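Local coordinates for protein phenolic acid decarboxylase (Sedimentibacter hydroxybenzoicus, PDB 7AE5) that catalyses the reversible, non-oxidative decarboxylation of 4-hydroxybenzoate and 3,4-dihydroxybenzoate, using prenylated FMN and manganese as cofactors, at residues G140-K145 against G274-F279; S144-V149 against Y167-K172; D175-Q180 against C290-D295. All blocks are in the same frame, centred on the assembly; numbering follows the deposited sequence.

All three contacts lie in the Rift-related domain of this UbiD-family chain. From the N terminus, 140-145 opens contact 1, and its last two residues, Ser144 and Lys145, also begin the 144-149 segment of contact 2. Contact 2 closes the short loop to 167-172, which falls within the much longer loop of contact 1, from 140-145 to 274-279. Contact 3 opens after contact 2 has closed and crosses contact 1, since 175-180 lies inside its loop and 290-295 beyond it. Strand 169-173 is the common joint: Ile169 O probably accepts from Ile143 N, and Gln170 O from Gly178 N. Contact 1 ties 274-279, with the predicted proton donor, to the large antiparallel sheet; contacts 2 and 3 join strands of that sheet.

Contact 1: residues G140-K145 against G274-F279; sequences GFYISK and GPFGEF
Phe276 holds its ring opposite the main-chain nitrogen (chi1 -170°), which carries it across to Tyr142. The chi1 of Tyr142, -94°, lies off the usual staggered values, and its ring turns its face to Phe276. The two rings form an offset stack. Their centroids are 4.0 Å apart and their planes are tilted by 22°. The side chains run past each other in opposite directions. Each ring overlaps only part of its partner. Phe276 CD1 sits over the centre of the Tyr142 ring, 3.3 Å above its plane. Farther along, Phe276 CE1 comes to 3.3 Å from Tyr142 CG. Phe276 CB lies over the same face near the phenol end and makes a CH-pi contact, 4.1 Å from the centroid of the Tyr142 ring. Beyond the stack, Ser144 CB meets Phe276 CZ at 4.0 Å, while Ser144 OG bonds to the carbonyl of Leu308. The phenol oxygen reaches the other segment at its start: Tyr142 OH is 3.2 Å from Gly274 N, which lies near the plane of the ring. Tyr142 OH is hydrogen-bonded to Glu273 OE2, and Gly274 N is itself bonded to Gln170 OE1. The next peptide, between Gly274 and Pro275, is cis. Phe276 lies beside Arg168 of segment 167-172, predicted to bind prenylated FMN, and stands two residues before Glu278. The stack thus joins strand 142-143 of the large antiparallel sheet to the segment that carries the predicted proton donor of a UbiD-type active site.

Contact 2: residues S144-V149 against Y167-K172; sequences SKASVV and YRIQVK
Val148 presents its branched side chain to the rim of the Tyr167 ring. The branch carbon Val148 CB and its methyl CG1 together abut the ring edge at Tyr167 CD2. Val148 CB is 3.8 Å from Tyr167 CD2, near the ring plane. Val148 CG1 follows at 4.0 Å from Tyr167 CD2, so the same ring corner rests against both carbons. The two side chains cross at about a right angle. The ring is swung to this place by its first torsion (chi1 -50°), which sets CG anti to the carbonyl carbon. The second methyl of Val148 turns to a different neighbour, Ile169. Ile169 reaches two residues, its CD1 lying 4.4 Å from Val148 CG2 and its CG1 4.5 Å from Ala146 CB. These two Ile169 contacts are loose, and the backbones stay apart, with 6.8 Å between Ala146 CA and Tyr167 CA. Strand 201-207 adds Ile203 and Ile205 to the same apolar cluster, and strand 176-179 adds Val177 and Ile179 beside Ile169. Tyr167 also lies near Met184, and both are predicted to bind prenylated FMN, as is Arg168. Here apolar side chains from two strands of the large antiparallel sheet that are not direct neighbours pack together beside the predicted flavin site of a UbiD enzyme.

Contact 3: residues D175-Q180 against C290-D295; sequences DRVGIQ and CEVKID
Strand 176-179 pairs antiparallel with 290-295, part of the longer strand 287-299, the axes of the two short segments at 146° and backbone bonds running both ways. At the hydrogen-bonded pair Val177-Val292, Val292 N gives to Val177 O at 2.6 Å, and Val177 N gives to Val292 O at 3.0 Å. Ile179 N bonds to Cys290 O, and the return bond from Cys290 N is weak. Ile294 N reaches Asp175 O just before the start of strand 176-179. These strands are neighbours in the large antiparallel sheet of the Rift-related domain. On one face, Val177, Ile179, Cys290 and Val292 pack together: Val177 CG2 touches Val292 CB at 3.7 Å, and Ile179 CG2 touches Val292 CG2 at 3.8 Å. Ile203 of strand 201-207 touches Ile179 and Val292. The other face carries charge. The Arg176 chain bends at chi2 and chi3, which lays its guanidinium edge-on to Glu291 in a salt bridge, the two planes 17° apart. Arg176 NH2 meets the syn lone pair of Glu291 OE2 at 3.1 Å, with an N-H...O angle of 171°. Lys172 NZ and Thr271 OG1 also bind Glu291 OE2. Nearby, Lys293 NZ forms another salt bridge with Asp175 OD2 at 3.0 Å, the two side chains side by side.

Contact 1: residues G140-K145 against G274-F279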
loop_
_atom_site.group_PDB
_atom_site.type_symbol
_atom_site.label_atom_id
_atom_site.label_comp_id
_atom_site.label_asym_id
_atom_site.label_seq_id
_atom_site.Cartn_x
_atom_site.Cartn_y
_atom_site.Cartn_z
ATOM N N GLY C 140 24.536 -37.495 -14.405
ATOM C CA GLY C 140 24.661 -38.823 -14.956
ATOM C C GLY C 140 23.330 -39.319 -15.474
ATOM O O GLY C 140 22.399 -38.543 -15.690
ATOM N N PHE C 141 23.248 -40.633 -15.676
ATOM C CA PHE C 141 22.004 -41.278 -16.079
ATOM C C PHE C 141 21.184 -41.579 -14.830
ATOM O O PHE C 141 21.715 -42.109 -13.849
ATOM C CB PHE C 141 22.283 -42.560 -16.864
ATOM C CG PHE C 141 23.268 -42.385 -17.990
ATOM C CD1 PHE C 141 23.331 -41.196 -18.703
ATOM C CD2 PHE C 141 24.134 -43.410 -18.333
ATOM C CE1 PHE C 141 24.240 -41.036 -19.734
ATOM C CE2 PHE C 141 25.043 -43.257 -19.364
ATOM C CZ PHE C 141 25.097 -42.070 -20.065
ATOM N N TYR C 142 19.900 -41.236 -14.864
ATOM C CA TYR C 142 19.071 -41.230 -13.669
ATOM C C TYR C 142 17.914 -42.211 -13.786
ATOM O O TYR C 142 17.286 -42.327 -14.843
ATOM C CB TYR C 142 18.514 -39.833 -13.402
ATOM C CG TYR C 142 19.341 -39.007 -12.444
ATOM C CD1 TYR C 142 20.488 -38.351 -12.871
ATOM C CD2 TYR C 142 18.966 -38.873 -11.115
ATOM C CE1 TYR C 142 21.241 -37.586 -11.998
ATOM C CE2 TYR C 142 19.712 -38.114 -10.236
ATOM C CZ TYR C 142 20.846 -37.473 -10.683
ATOM O OH TYR C 142 21.584 -36.720 -9.805
ATOM N N ILE C 143 17.645 -42.911 -12.689
ATOM C CA ILE C 143 16.392 -43.632 -12.498
ATOM C C ILE C 143 15.455 -42.682 -11.761
ATOM O O ILE C 143 15.656 -42.391 -10.579
ATOM C CB ILE C 143 16.605 -44.934 -11.715
ATOM C CG1 ILE C 143 17.624 -45.824 -12.425
ATOM C CG2 ILE C 143 15.291 -45.670 -11.530
ATOM C CD1 ILE C 143 18.147 -46.946 -11.562
ATOM N N SER C 144 14.432 -42.191 -12.458
ATOM C CA SER C 144 13.650 -41.057 -11.985
ATOM C C SER C 144 12.241 -41.415 -11.531
ATOM O O SER C 144 11.491 -40.514 -11.139
ATOM C CB SER C 144 13.575 -39.989 -13.080
ATOM O OG SER C 144 12.629 -40.351 -14.070
ATOM N N LYS C 145 11.855 -42.691 -11.563
ATOM C CA LYS C 145 10.490 -43.055 -11.199
ATOM C C LYS C 145 10.456 -44.305 -10.326
ATOM O O LYS C 145 9.507 -45.093 -10.400
ATOM C CB LYS C 145 9.631 -43.262 -12.447
ATOM C CG LYS C 145 8.152 -42.991 -12.239
ATOM C CD LYS C 145 7.352 -43.428 -13.446
ATOM C CE LYS C 145 5.884 -43.095 -13.284
ATOM N NZ LYS C 145 5.134 -43.404 -14.532
ATOM N N GLY C 274 24.153 -35.261 -8.628
ATOM C CA GLY C 274 23.570 -34.146 -9.331
ATOM C C GLY C 274 24.510 -33.562 -10.366
ATOM O O GLY C 274 25.643 -34.022 -10.537
ATOM N N PRO C 275 24.054 -32.523 -11.086
ATOM C CA PRO C 275 22.733 -31.912 -10.910
ATOM C C PRO C 275 21.612 -32.732 -11.538
ATOM O O PRO C 275 21.868 -33.673 -12.286
ATOM C CB PRO C 275 22.867 -30.553 -11.617
ATOM C CG PRO C 275 24.238 -30.526 -12.243
ATOM C CD PRO C 275 24.794 -31.910 -12.198
ATOM N N PHE C 276 20.375 -32.376 -11.212
ATOM C CA PHE C 276 19.212 -33.053 -11.763
ATOM C C PHE C 276 18.034 -32.097 -11.695
ATOM O O PHE C 276 18.024 -31.152 -10.903
ATOM C CB PHE C 276 18.902 -34.355 -11.014
ATOM C CG PHE C 276 17.862 -35.210 -11.687
ATOM C CD1 PHE C 276 18.153 -35.885 -12.860
ATOM C CD2 PHE C 276 16.591 -35.337 -11.146
ATOM C CE1 PHE C 276 17.198 -36.666 -13.481
ATOM C CE2 PHE C 276 15.632 -36.120 -11.761
ATOM C CZ PHE C 276 15.936 -36.785 -12.931
ATOM N N GLY C 277 17.042 -32.357 -12.541
ATOM C CA GLY C 277 15.852 -31.541 -12.543
ATOM C C GLY C 277 15.040 -31.697 -11.272
ATOM O O GLY C 277 15.111 -32.703 -10.566
ATOM N N GLU C 278 14.270 -30.657 -10.972
ATOM C CA GLU C 278 13.318 -30.668 -9.874
ATOM C C GLU C 278 12.000 -30.094 -10.373
ATOM O O GLU C 278 11.951 -29.407 -11.397
ATOM C CB GLU C 278 13.835 -29.874 -8.661
ATOM C CG GLU C 278 15.321 -30.083 -8.380
ATOM C CD GLU C 278 15.703 -29.791 -6.940
ATOM O OE1 GLU C 278 15.422 -30.641 -6.069
ATOM O OE2 GLU C 278 16.287 -28.715 -6.681
ATOM N N PHE C 279 10.924 -30.378 -9.635
ATOM C CA PHE C 279 9.581 -30.049 -10.108
ATOM C C PHE C 279 9.335 -28.554 -10.342
ATOM O O PHE C 279 8.432 -28.218 -11.116
ATOM C CB PHE C 279 8.518 -30.623 -9.157
ATOM C CG PHE C 279 8.488 -29.989 -7.794
ATOM C CD1 PHE C 279 7.699 -28.877 -7.550
ATOM C CD2 PHE C 279 9.224 -30.526 -6.750
ATOM C CE1 PHE C 279 7.666 -28.295 -6.297
ATOM C CE2 PHE C 279 9.191 -29.950 -5.491
ATOM C CZ PHE C 279 8.412 -28.832 -5.265
#

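Contact 2: residues S144-V149 against Y167-K172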
loop_
_atom_site.group_PDB
_atom_site.type_symbol
_atom_site.label_atom_id
_atom_site.label_comp_id
_atom_site.label_asym_id
_atom_site.label_seq_id
_atom_site.Cartn_x
_atom_site.Cartn_y
_atom_site.Cartn_z
ATOM N N SER C 144 14.432 -42.191 -12.458
ATOM C CA SER C 144 13.650 -41.057 -11.985
ATOM C C SER C 144 12.241 -41.415 -11.531
ATOM O O SER C 144 11.491 -40.514 -11.139
ATOM C CB SER C 144 13.575 -39.989 -13.080
ATOM O OG SER C 144 12.629 -40.351 -14.070
ATOM N N LYS C 145 11.855 -42.691 -11.563
ATOM C CA LYS C 145 10.490 -43.055 -11.199
ATOM C C LYS C 145 10.456 -44.305 -10.326
ATOM O O LYS C 145 9.507 -45.093 -10.400
ATOM C CB LYS C 145 9.631 -43.262 -12.447
ATOM C CG LYS C 145 8.152 -42.991 -12.239
ATOM C CD LYS C 145 7.352 -43.428 -13.446
ATOM C CE LYS C 145 5.884 -43.095 -13.284
ATOM N NZ LYS C 145 5.134 -43.404 -14.532
ATOM N N ALA C 146 11.472 -44.498 -9.494
ATOM C CA ALA C 146 11.528 -45.674 -8.641
ATOM C C ALA C 146 10.709 -45.468 -7.372
ATOM O O ALA C 146 10.534 -44.344 -6.892
ATOM C CB ALA C 146 12.973 -46.003 -8.277
ATOM N N SER C 147 10.201 -46.574 -6.833
ATOM C CA SER C 147 9.525 -46.597 -5.540
ATOM C C SER C 147 10.457 -47.277 -4.543
ATOM O O SER C 147 10.700 -48.485 -4.635
ATOM C CB SER C 147 8.181 -47.315 -5.637
ATOM O OG SER C 147 7.433 -46.841 -6.744
ATOM N N VAL C 148 10.972 -46.501 -3.592
ATOM C CA VAL C 148 12.057 -46.930 -2.715
ATOM C C VAL C 148 11.477 -47.322 -1.364
ATOM O O VAL C 148 10.745 -46.540 -0.742
ATOM C CB VAL C 148 13.111 -45.820 -2.567
ATOM C CG1 VAL C 148 13.979 -46.061 -1.340
ATOM C CG2 VAL C 148 13.953 -45.715 -3.830
ATOM N N VAL C 149 11.822 -48.521 -0.899
ATOM C CA VAL C 149 11.214 -49.133 0.278
ATOM C C VAL C 149 12.231 -49.165 1.411
ATOM O O VAL C 149 13.343 -49.680 1.244
ATOM C CB VAL C 149 10.705 -50.551 -0.032
ATOM C CG1 VAL C 149 9.737 -51.015 1.042
ATOM C CG2 VAL C 149 10.054 -50.590 -1.405
ATOM N N TYR C 167 12.329 -41.238 -4.943
ATOM C CA TYR C 167 13.554 -40.467 -4.805
ATOM C C TYR C 167 14.389 -40.663 -6.059
ATOM O O TYR C 167 14.462 -41.773 -6.593
ATOM C CB TYR C 167 14.343 -40.892 -3.561
ATOM C CG TYR C 167 13.500 -40.929 -2.306
ATOM C CD1 TYR C 167 13.022 -39.758 -1.734
ATOM C CD2 TYR C 167 13.164 -42.136 -1.707
ATOM C CE1 TYR C 167 12.243 -39.787 -0.593
ATOM C CE2 TYR C 167 12.387 -42.176 -0.565
ATOM C CZ TYR C 167 11.928 -40.997 -0.013
ATOM O OH TYR C 167 11.153 -41.028 1.123
ATOM N N ARG C 168 15.004 -39.583 -6.532
ATOM C CA ARG C 168 15.815 -39.672 -7.736
ATOM C C ARG C 168 17.054 -40.521 -7.476
ATOM O O ARG C 168 17.695 -40.420 -6.424
ATOM C CB ARG C 168 16.199 -38.276 -8.232
ATOM C CG ARG C 168 17.249 -37.554 -7.408
ATOM C CD ARG C 168 17.224 -36.071 -7.708
ATOM N NE ARG C 168 18.440 -35.400 -7.269
ATOM C CZ ARG C 168 18.489 -34.144 -6.853
ATOM N NH1 ARG C 168 17.400 -33.394 -6.790
ATOM N NH2 ARG C 168 19.659 -33.624 -6.492
ATOM N N ILE C 169 17.377 -41.379 -8.439
ATOM C CA ILE C 169 18.430 -42.376 -8.299
ATOM C C ILE C 169 19.437 -42.134 -9.414
ATOM O O ILE C 169 19.162 -42.436 -10.583
ATOM C CB ILE C 169 17.871 -43.804 -8.360
ATOM C CG1 ILE C 169 16.869 -44.038 -7.226
ATOM C CG2 ILE C 169 18.989 -44.823 -8.295
ATOM C CD1 ILE C 169 17.485 -43.998 -5.848
ATOM N N GLN C 170 20.600 -41.589 -9.064
ATOM C CA GLN C 170 21.669 -41.375 -10.032
ATOM C C GLN C 170 22.537 -42.624 -10.105
ATOM O O GLN C 170 23.083 -43.066 -9.089
ATOM C CB GLN C 170 22.530 -40.168 -9.668
ATOM C CG GLN C 170 23.645 -39.926 -10.680
ATOM C CD GLN C 170 24.549 -38.768 -10.311
ATOM O OE1 GLN C 170 24.249 -37.996 -9.404
ATOM N NE2 GLN C 170 25.665 -38.643 -11.020
ATOM N N VAL C 171 22.670 -43.182 -11.304
ATOM C CA VAL C 171 23.557 -44.319 -11.510
ATOM C C VAL C 171 24.997 -43.840 -11.392
ATOM O O VAL C 171 25.446 -42.980 -12.160
ATOM C CB VAL C 171 23.297 -44.979 -12.870
ATOM C CG1 VAL C 171 24.296 -46.101 -13.117
ATOM C CG2 VAL C 171 21.871 -45.501 -12.940
ATOM N N LYS C 172 25.725 -44.384 -10.418
ATOM C CA LYS C 172 27.131 -44.053 -10.225
ATOM C C LYS C 172 28.073 -45.076 -10.841
ATOM O O LYS C 172 29.165 -44.706 -11.285
ATOM C CB LYS C 172 27.446 -43.916 -8.731
ATOM C CG LYS C 172 26.710 -42.776 -8.043
ATOM C CD LYS C 172 27.102 -41.432 -8.635
ATOM C CE LYS C 172 26.837 -40.297 -7.659
ATOM N NZ LYS C 172 27.871 -40.221 -6.591
#

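Contact 3: residues D175-Q180 against C290-D295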
loop_
_atom_site.group_PDB
_atom_site.type_symbol
_atom_site.label_atom_id
_atom_site.label_comp_id
_atom_site.label_asym_id
_atom_site.label_seq_id
_atom_site.Cartn_x
_atom_site.Cartn_y
_atom_site.Cartn_z
ATOM N N ASP C 175 26.961 -51.190 -10.335
ATOM C CA ASP C 175 26.276 -51.736 -9.169
ATOM C C ASP C 175 26.161 -50.719 -8.036
ATOM O O ASP C 175 26.020 -51.115 -6.874
ATOM C CB ASP C 175 26.996 -52.993 -8.668
ATOM C CG ASP C 175 28.379 -52.692 -8.121
ATOM O OD1 ASP C 175 29.096 -51.881 -8.746
ATOM O OD2 ASP C 175 28.758 -53.272 -7.081
ATOM N N ARG C 176 26.215 -49.425 -8.342
ATOM C CA ARG C 176 26.180 -48.381 -7.331
ATOM C C ARG C 176 25.327 -47.227 -7.828
ATOM O O ARG C 176 25.363 -46.885 -9.014
ATOM C CB ARG C 176 27.584 -47.868 -7.005
ATOM C CG ARG C 176 28.473 -48.850 -6.261
ATOM C CD ARG C 176 29.396 -48.133 -5.274
ATOM N NE ARG C 176 29.667 -46.747 -5.650
ATOM C CZ ARG C 176 30.424 -46.369 -6.673
ATOM N NH1 ARG C 176 31.040 -47.251 -7.443
ATOM N NH2 ARG C 176 30.564 -45.071 -6.931
ATOM N N VAL C 177 24.569 -46.620 -6.914
ATOM C CA VAL C 177 23.705 -45.495 -7.240
ATOM C C VAL C 177 23.782 -44.464 -6.123
ATOM O O VAL C 177 24.108 -44.778 -4.976
ATOM C CB VAL C 177 22.235 -45.919 -7.456
ATOM C CG1 VAL C 177 22.096 -46.775 -8.707
ATOM C CG2 VAL C 177 21.701 -46.649 -6.231
ATOM N N GLY C 178 23.476 -43.213 -6.479
ATOM C CA GLY C 178 23.327 -42.168 -5.491
ATOM C C GLY C 178 21.879 -41.985 -5.065
ATOM O O GLY C 178 20.949 -42.401 -5.754
ATOM N N ILE C 179 21.692 -41.351 -3.907
ATOM C CA ILE C 179 20.357 -41.135 -3.358
ATOM C C ILE C 179 20.424 -39.989 -2.360
ATOM O O ILE C 179 21.480 -39.696 -1.794
ATOM C CB ILE C 179 19.805 -42.435 -2.715
ATOM C CG1 ILE C 179 18.277 -42.402 -2.659
ATOM C CG2 ILE C 179 20.402 -42.652 -1.330
ATOM C CD1 ILE C 179 17.664 -43.652 -2.068
ATOM N N GLN C 180 19.286 -39.325 -2.150
ATOM C CA GLN C 180 19.178 -38.167 -1.263
ATOM C C GLN C 180 18.666 -38.643 0.091
ATOM O O GLN C 180 17.457 -38.769 0.295
ATOM C CB GLN C 180 18.245 -37.118 -1.857
ATOM C CG GLN C 180 18.781 -36.414 -3.084
ATOM C CD GLN C 180 17.855 -35.310 -3.550
ATOM O OE1 GLN C 180 16.683 -35.551 -3.840
ATOM N NE2 GLN C 180 18.373 -34.089 -3.615
ATOM N N CYS C 290 24.550 -39.464 -0.559
ATOM C CA CYS C 290 24.833 -40.836 -0.181
ATOM C C CYS C 290 24.824 -41.745 -1.398
ATOM O O CYS C 290 24.163 -41.464 -2.402
ATOM C CB CYS C 290 23.805 -41.338 0.829
ATOM S SG CYS C 290 24.045 -40.718 2.491
ATOM N N GLU C 291 25.558 -42.850 -1.297
ATOM C CA GLU C 291 25.514 -43.900 -2.301
ATOM C C GLU C 291 24.947 -45.194 -1.731
ATOM O O GLU C 291 25.036 -45.475 -0.531
ATOM C CB GLU C 291 26.891 -44.185 -2.906
ATOM C CG GLU C 291 27.412 -43.114 -3.837
ATOM C CD GLU C 291 28.586 -43.601 -4.670
ATOM O OE1 GLU C 291 28.930 -44.798 -4.574
ATOM O OE2 GLU C 291 29.145 -42.797 -5.447
ATOM N N VAL C 292 24.352 -45.973 -2.627
ATOM C CA VAL C 292 23.764 -47.265 -2.308
ATOM C C VAL C 292 24.487 -48.324 -3.126
ATOM O O VAL C 292 24.617 -48.189 -4.349
ATOM C CB VAL C 292 22.250 -47.286 -2.599
ATOM C CG1 VAL C 292 21.657 -48.679 -2.350
ATOM C CG2 VAL C 292 21.532 -46.236 -1.770
ATOM N N LYS C 293 24.963 -49.368 -2.457
ATOM C CA LYS C 293 25.464 -50.543 -3.150
ATOM C C LYS C 293 24.293 -51.468 -3.439
ATOM O O LYS C 293 23.413 -51.652 -2.596
ATOM C CB LYS C 293 26.525 -51.272 -2.324
ATOM C CG LYS C 293 27.345 -52.268 -3.127
ATOM C CD LYS C 293 28.417 -52.918 -2.272
ATOM C CE LYS C 293 29.772 -52.867 -2.957
ATOM N NZ LYS C 293 29.790 -53.635 -4.234
ATOM N N ILE C 294 24.273 -52.028 -4.641
ATOM C CA ILE C 294 23.186 -52.895 -5.081
ATOM C C ILE C 294 23.672 -54.332 -4.943
ATOM O O ILE C 294 24.567 -54.770 -5.674
ATOM C CB ILE C 294 22.750 -52.562 -6.513
ATOM C CG1 ILE C 294 21.859 -51.319 -6.494
ATOM C CG2 ILE C 294 22.000 -53.730 -7.137
ATOM C CD1 ILE C 294 21.478 -50.817 -7.857
ATOM N N ASP C 295 23.098 -55.059 -3.983
ATOM C CA ASP C 295 23.558 -56.401 -3.646
ATOM C C ASP C 295 22.873 -57.492 -4.458
ATOM O O ASP C 295 23.465 -58.558 -4.666
ATOM C CB ASP C 295 23.342 -56.674 -2.155
ATOM C CG ASP C 295 24.076 -55.687 -1.267
ATOM O OD1 ASP C 295 25.325 -55.712 -1.253
ATOM O OD2 ASP C 295 23.403 -54.888 -0.582
#